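Local coordinates for protein Xcc_ctr_pt (Xanthomonas campestris pv. campestris, PDB 6NJW) that probably cleaves nucleic acid as the Toprim-containing C-terminal region of a Class 2 OLD family nuclease, by a proposed two-metal mechanism, at residues R21-V26 and L73-V78; L25-A30 and I79-D84. All blocks are in the same frame, centred on the assembly; numbering follows the deposited sequence.

Contact 1 of 2, residues R21-V26 and L73-V78; sequences RGVILV and LNIPHV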
loop_
_atom_site.group_PDB
_atom_site.type_symbol
_atom_site.label_atom_id
_atom_site.label_comp_id
_atom_site.label_asym_id
_atom_site.label_seq_id
_atom_site.Cartn_x
_atom_site.Cartn_y
_atom_site.Cartn_z
ATOM N N ARG A 21 -10.169 0.632 -15.780
ATOM C CA ARG A 21 -10.806 -0.665 -15.596
ATOM C C ARG A 21 -10.768 -1.127 -14.145
ATOM O O ARG A 21 -11.613 -1.939 -13.744
ATOM C CB ARG A 21 -10.140 -1.721 -16.490
ATOM C CG ARG A 21 -10.239 -1.440 -17.998
ATOM C CD ARG A 21 -9.589 -2.573 -18.810
ATOM N NE ARG A 21 -9.537 -2.294 -20.249
ATOM C CZ ARG A 21 -10.478 -2.674 -21.108
ATOM N NH1 ARG A 21 -11.537 -3.348 -20.671
ATOM N NH2 ARG A 21 -10.364 -2.386 -22.401
ATOM N N GLY A 22 -9.833 -0.603 -13.351
ATOM C CA GLY A 22 -9.713 -0.982 -11.954
ATOM C C GLY A 22 -8.962 0.089 -11.199
ATOM O O GLY A 22 -8.264 0.919 -11.797
ATOM N N VAL A 23 -9.122 0.082 -9.868
ATOM C CA VAL A 23 -8.508 1.106 -9.023
ATOM C C VAL A 23 -7.883 0.451 -7.797
ATOM O O VAL A 23 -8.525 -0.359 -7.133
ATOM C CB VAL A 23 -9.510 2.179 -8.561
ATOM C CG1 VAL A 23 -8.762 3.231 -7.733
ATOM C CG2 VAL A 23 -10.158 2.847 -9.756
ATOM N N ILE A 24 -6.642 0.816 -7.498
ATOM C CA ILE A 24 -5.962 0.434 -6.267
ATOM C C ILE A 24 -5.954 1.642 -5.337
ATOM O O ILE A 24 -5.301 2.648 -5.632
ATOM C CB ILE A 24 -4.523 -0.028 -6.545
ATOM C CG1 ILE A 24 -4.517 -1.311 -7.391
ATOM C CG2 ILE A 24 -3.770 -0.203 -5.224
ATOM C CD1 ILE A 24 -3.151 -1.531 -8.111
ATOM N N LEU A 25 -6.632 1.529 -4.197
ATOM C CA LEU A 25 -6.745 2.629 -3.239
ATOM C C LEU A 25 -5.692 2.458 -2.156
ATOM O O LEU A 25 -5.621 1.392 -1.527
ATOM C CB LEU A 25 -8.143 2.655 -2.607
ATOM C CG LEU A 25 -9.296 2.906 -3.573
ATOM C CD1 LEU A 25 -10.628 2.679 -2.827
ATOM C CD2 LEU A 25 -9.179 4.328 -4.114
ATOM N N VAL A 26 -4.887 3.504 -1.941
ATOM C CA VAL A 26 -3.786 3.496 -0.988
ATOM C C VAL A 26 -3.872 4.756 -0.127
ATOM O O VAL A 26 -4.563 5.715 -0.462
ATOM C CB VAL A 26 -2.419 3.408 -1.704
ATOM C CG1 VAL A 26 -2.389 2.147 -2.625
ATOM C CG2 VAL A 26 -2.155 4.655 -2.500
ATOM N N LEU A 73 -20.048 3.759 -9.495
ATOM C CA LEU A 73 -19.608 3.354 -10.825
ATOM C C LEU A 73 -19.417 1.849 -10.991
ATOM O O LEU A 73 -19.304 1.383 -12.130
ATOM C CB LEU A 73 -18.294 4.061 -11.168
ATOM C CG LEU A 73 -18.358 5.573 -11.246
ATOM C CD1 LEU A 73 -16.963 6.178 -11.498
ATOM C CD2 LEU A 73 -19.341 5.975 -12.338
ATOM N N ASN A 74 -19.357 1.078 -9.899
ATOM C CA ASN A 74 -19.245 -0.381 -9.971
ATOM C C ASN A 74 -17.968 -0.805 -10.709
ATOM O O ASN A 74 -17.993 -1.560 -11.685
ATOM C CB ASN A 74 -20.496 -0.990 -10.618
ATOM C CG ASN A 74 -20.646 -2.457 -10.302
ATOM O OD1 ASN A 74 -20.594 -2.850 -9.138
ATOM N ND2 ASN A 74 -20.814 -3.281 -11.337
ATOM N N ILE A 75 -16.847 -0.304 -10.210
ATOM C CA ILE A 75 -15.519 -0.532 -10.778
ATOM C C ILE A 75 -14.755 -1.441 -9.821
ATOM O O ILE A 75 -14.735 -1.171 -8.612
ATOM C CB ILE A 75 -14.767 0.803 -10.988
ATOM C CG1 ILE A 75 -15.409 1.630 -12.107
ATOM C CG2 ILE A 75 -13.297 0.604 -11.309
ATOM C CD1 ILE A 75 -14.763 2.986 -12.264
ATOM N N PRO A 76 -14.118 -2.510 -10.304
ATOM C CA PRO A 76 -13.290 -3.337 -9.411
ATOM C C PRO A 76 -12.203 -2.506 -8.735
ATOM O O PRO A 76 -11.532 -1.690 -9.368
ATOM C CB PRO A 76 -12.686 -4.386 -10.353
ATOM C CG PRO A 76 -13.523 -4.353 -11.596
ATOM C CD PRO A 76 -14.090 -2.977 -11.705
ATOM N N HIS A 77 -12.026 -2.715 -7.429
ATOM C CA HIS A 77 -11.028 -1.954 -6.705
ATOM C C HIS A 77 -10.539 -2.770 -5.519
ATOM O O HIS A 77 -11.175 -3.733 -5.097
ATOM C CB HIS A 77 -11.587 -0.610 -6.225
ATOM C CG HIS A 77 -12.746 -0.768 -5.299
ATOM N ND1 HIS A 77 -14.020 -1.030 -5.754
ATOM C CD2 HIS A 77 -12.818 -0.773 -3.946
ATOM C CE1 HIS A 77 -14.833 -1.171 -4.717
ATOM N NE2 HIS A 77 -14.128 -1.020 -3.610
ATOM N N VAL A 78 -9.386 -2.369 -4.989
ATOM C CA VAL A 78 -8.805 -2.990 -3.809
ATOM C C VAL A 78 -8.387 -1.876 -2.853
ATOM O O VAL A 78 -8.307 -0.715 -3.229
ATOM C CB VAL A 78 -7.605 -3.892 -4.167
ATOM C CG1 VAL A 78 -8.078 -5.083 -4.996
ATOM C CG2 VAL A 78 -6.537 -3.092 -4.933
#

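Contact 2 of 2, residues L25-A30 and I79-D84; sequences LVEGDA and ILTDRD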
loop_
_atom_site.group_PDB
_atom_site.type_symbol
_atom_site.label_atom_id
_atom_site.label_comp_id
_atom_site.label_asym_id
_atom_site.label_seq_id
_atom_site.Cartn_x
_atom_site.Cartn_y
_atom_site.Cartn_z
ATOM N N LEU A 25 -6.632 1.529 -4.197
ATOM C CA LEU A 25 -6.745 2.629 -3.239
ATOM C C LEU A 25 -5.692 2.458 -2.156
ATOM O O LEU A 25 -5.621 1.392 -1.527
ATOM C CB LEU A 25 -8.143 2.655 -2.607
ATOM C CG LEU A 25 -9.296 2.906 -3.573
ATOM C CD1 LEU A 25 -10.628 2.679 -2.827
ATOM C CD2 LEU A 25 -9.179 4.328 -4.114
ATOM N N VAL A 26 -4.887 3.504 -1.941
ATOM C CA VAL A 26 -3.786 3.496 -0.988
ATOM C C VAL A 26 -3.872 4.756 -0.127
ATOM O O VAL A 26 -4.563 5.715 -0.462
ATOM C CB VAL A 26 -2.419 3.408 -1.704
ATOM C CG1 VAL A 26 -2.389 2.147 -2.625
ATOM C CG2 VAL A 26 -2.155 4.655 -2.500
ATOM N N GLU A 27 -3.152 4.747 0.999
ATOM C CA GLU A 27 -3.282 5.841 1.959
ATOM C C GLU A 27 -2.509 7.089 1.545
ATOM O O GLU A 27 -2.981 8.209 1.757
ATOM C CB GLU A 27 -2.813 5.391 3.341
ATOM C CG GLU A 27 -3.732 4.379 4.018
ATOM C CD GLU A 27 -3.221 4.021 5.414
ATOM O OE1 GLU A 27 -2.328 4.738 5.911
ATOM O OE2 GLU A 27 -3.706 3.035 6.007
ATOM N N GLY A 28 -1.315 6.933 0.984
ATOM C CA GLY A 28 -0.495 8.102 0.742
ATOM C C GLY A 28 0.496 7.973 -0.394
ATOM O O GLY A 28 0.415 7.053 -1.224
ATOM N N ASP A 29 1.465 8.892 -0.415
ATOM C CA ASP A 29 2.345 9.021 -1.568
ATOM C C ASP A 29 3.368 7.907 -1.638
ATOM O O ASP A 29 3.815 7.567 -2.736
ATOM C CB ASP A 29 3.066 10.370 -1.549
ATOM C CG ASP A 29 2.230 11.473 -2.143
ATOM O OD1 ASP A 29 1.184 11.150 -2.738
ATOM O OD2 ASP A 29 2.616 12.660 -2.017
ATOM N N ALA A 30 3.763 7.337 -0.494
ATOM C CA ALA A 30 4.755 6.267 -0.518
ATOM C C ALA A 30 4.217 5.052 -1.263
ATOM O O ALA A 30 4.872 4.528 -2.168
ATOM C CB ALA A 30 5.174 5.892 0.902
ATOM N N ILE A 79 -8.105 -2.243 -1.605
ATOM C CA ILE A 79 -7.629 -1.290 -0.603
ATOM C C ILE A 79 -6.368 -1.837 0.051
ATOM O O ILE A 79 -6.294 -3.027 0.363
ATOM C CB ILE A 79 -8.706 -1.017 0.475
ATOM C CG1 ILE A 79 -9.790 -0.087 -0.071
ATOM C CG2 ILE A 79 -8.082 -0.433 1.750
ATOM C CD1 ILE A 79 -11.048 -0.029 0.823
ATOM N N LEU A 80 -5.396 -0.959 0.282
ATOM C CA LEU A 80 -4.201 -1.245 1.067
ATOM C C LEU A 80 -4.176 -0.257 2.220
ATOM O O LEU A 80 -4.134 0.958 1.992
ATOM C CB LEU A 80 -2.930 -1.095 0.218
ATOM C CG LEU A 80 -2.841 -2.114 -0.917
ATOM C CD1 LEU A 80 -1.803 -1.732 -1.963
ATOM C CD2 LEU A 80 -2.475 -3.425 -0.269
ATOM N N THR A 81 -4.189 -0.763 3.448
ATOM C CA THR A 81 -4.220 0.141 4.593
ATOM C C THR A 81 -3.462 -0.495 5.751
ATOM O O THR A 81 -3.182 -1.698 5.745
ATOM C CB THR A 81 -5.664 0.488 4.985
ATOM O OG1 THR A 81 -5.675 1.611 5.886
ATOM C CG2 THR A 81 -6.352 -0.701 5.616
ATOM N N ASP A 82 -3.113 0.336 6.738
ATOM C CA ASP A 82 -2.267 -0.065 7.862
ATOM C C ASP A 82 -3.103 -0.379 9.096
ATOM O O ASP A 82 -4.071 0.327 9.398
ATOM C CB ASP A 82 -1.263 1.039 8.199
ATOM C CG ASP A 82 -0.199 1.198 7.131
ATOM O OD1 ASP A 82 -0.101 0.309 6.264
ATOM O OD2 ASP A 82 0.535 2.205 7.151
ATOM N N ARG A 83 -2.705 -1.425 9.829
ATOM C CA ARG A 83 -3.501 -1.849 10.979
ATOM C C ARG A 83 -3.577 -0.763 12.043
ATOM O O ARG A 83 -4.647 -0.533 12.624
ATOM C CB ARG A 83 -2.943 -3.133 11.593
ATOM C CG ARG A 83 -3.921 -3.757 12.594
ATOM C CD ARG A 83 -3.330 -4.967 13.291
ATOM N NE ARG A 83 -4.322 -5.723 14.049
ATOM C CZ ARG A 83 -4.840 -6.881 13.648
ATOM N NH1 ARG A 83 -4.455 -7.410 12.493
ATOM N NH2 ARG A 83 -5.740 -7.508 14.394
ATOM N N ASP A 84 -2.453 -0.102 12.322
ATOM C CA ASP A 84 -2.367 0.973 13.321
ATOM C C ASP A 84 -2.669 0.475 14.737
ATOM O O ASP A 84 -1.900 -0.312 15.307
ATOM C CB ASP A 84 -3.305 2.131 12.947
ATOM C CG ASP A 84 -2.779 2.941 11.778
ATOM O OD1 ASP A 84 -1.543 2.974 11.617
ATOM O OD2 ASP A 84 -3.588 3.527 11.017
HETATM O O HOH W 1 -1.845 2.317 1.756
HETATM O O HOH W 2 -0.473 4.524 7.782
#

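Contact 1 of 2, residues R21-V26 and L73-V78
Val23 and Ile24 pair in parallel with His77 and Val78, their CA atoms 4.6 and 5.1 Å apart, joining the two central strands of the Toprim sheet, 22-26 and 77-82. Three backbone hydrogen bonds make the ladder: Val23 N to Pro76 O, Val78 N to Val23 O, and Leu25 N to Val78 O at 3.0 Å. Val23 O and Pro76 O each also take a CA-H...O contact, from His77 CA and Gly22 CA.

On one face Ile24 and Val78 lie side by side, and CG2 of Val78 reaches CG1 of Ile24 at 3.6 Å. A chi1 of -66° sets CG1 of Val78 opposite the carbonyl carbon and leaves CG2 between that carbon and the backbone N, turned to the neighbouring strand. Helix 208-226 covers this face, Leu214 meeting Ile24, and His216 and Ile217 meeting Val78. The opposite face carries Val23 and His77 against Leu68 of helix 62-68. Toward the strand start, the Val23 and Ile75 side chains cross at a slant, CG2 to CG2 4.2 Å, while the Pro76 ring sets CD against Arg21 O at 3.4 Å.

The imidazole is held at both nitrogens. Tyr127 OH on the next strand bonds NE2, and His77 ND1 donates to Ile75 O at an N...O distance of 2.9 Å and an N-H...O angle of 177°, the oxygen lying in the ring plane.

Contact 2 of 2, residues L25-A30 and I79-D84
Glu27 reaches across to Thr81 and Asp82 at the C-terminal ends of two parallel Toprim strands, where acidic residues gather for magnesium. Its chain is extended beyond CG (chi2 -178°), which carries the carboxylate over the gap that opens as the backbones part. Glu27 OE2 accepts the backbone N-H of Asp82, N to OE2 2.9 Å, the donor lying above the carboxylate plane, 37° out of it. This bond ties the carboxylate to the end of strand 77-82. Thr81 OG1 also donates to OE2, but its modelled separation is very short and its exact value doubtful.

The other oxygen, Glu27 OE1, faces OD2 of Asp82 at 4.0 Å, and the two carboxylate planes stand 59° apart. A water links the two groups, donating to Glu27 OE1 and Asp82 OD2, 2.6 Å each. Asp82 binds the magnesium ion here together with Tyr209; Glu27 and Asp84 are magnesium ligands in a structure of this protein but bind none in this model. A second water accepts from Glu27 N and donates to Leu80 O, spanning the strands beyond the last direct backbone bond, Leu80 N to Leu25 O at 3.0 Å.

Before the acidic end along the strands, Val26 and Leu80 run side by side, CG1 to CD1 4.0 Å. On the other face the Leu25 and Ile79 side chains cross at a slant, CD1 to CG1 also 4.0 Å. Gly28 takes the N-cap position of helix 29-41. Helix 208-226 covers Leu80 through Tyr209 and Ala213, helix 62-68 meets Leu25 and Ile79, and strand 127-130 flanks Ile79, Thr81 and Asp82.

Contacts 1 and 2 are successive parts of one strand pair, 22-26 beside 77-82, with their centres 14 Å apart. Leu25 passes the ladder on, its N bonded in contact 1 and its O in contact 2, and Ile24 CG2 touches Leu80 CD1 at 4.1 Å on the face under helix 208-226. The same helix brings Tyr209 to the magnesium ion, which lies about 3 Å from the side chain of Asp82 but about 9 Å from that of Ile24. Contact 1 thus lies nearer the N-terminal ends of the strands and contact 2 at their C-terminal, metal-binding ends. One magnesium is modelled, at Asp82 and Tyr209, where two-metal cleavage is proposed.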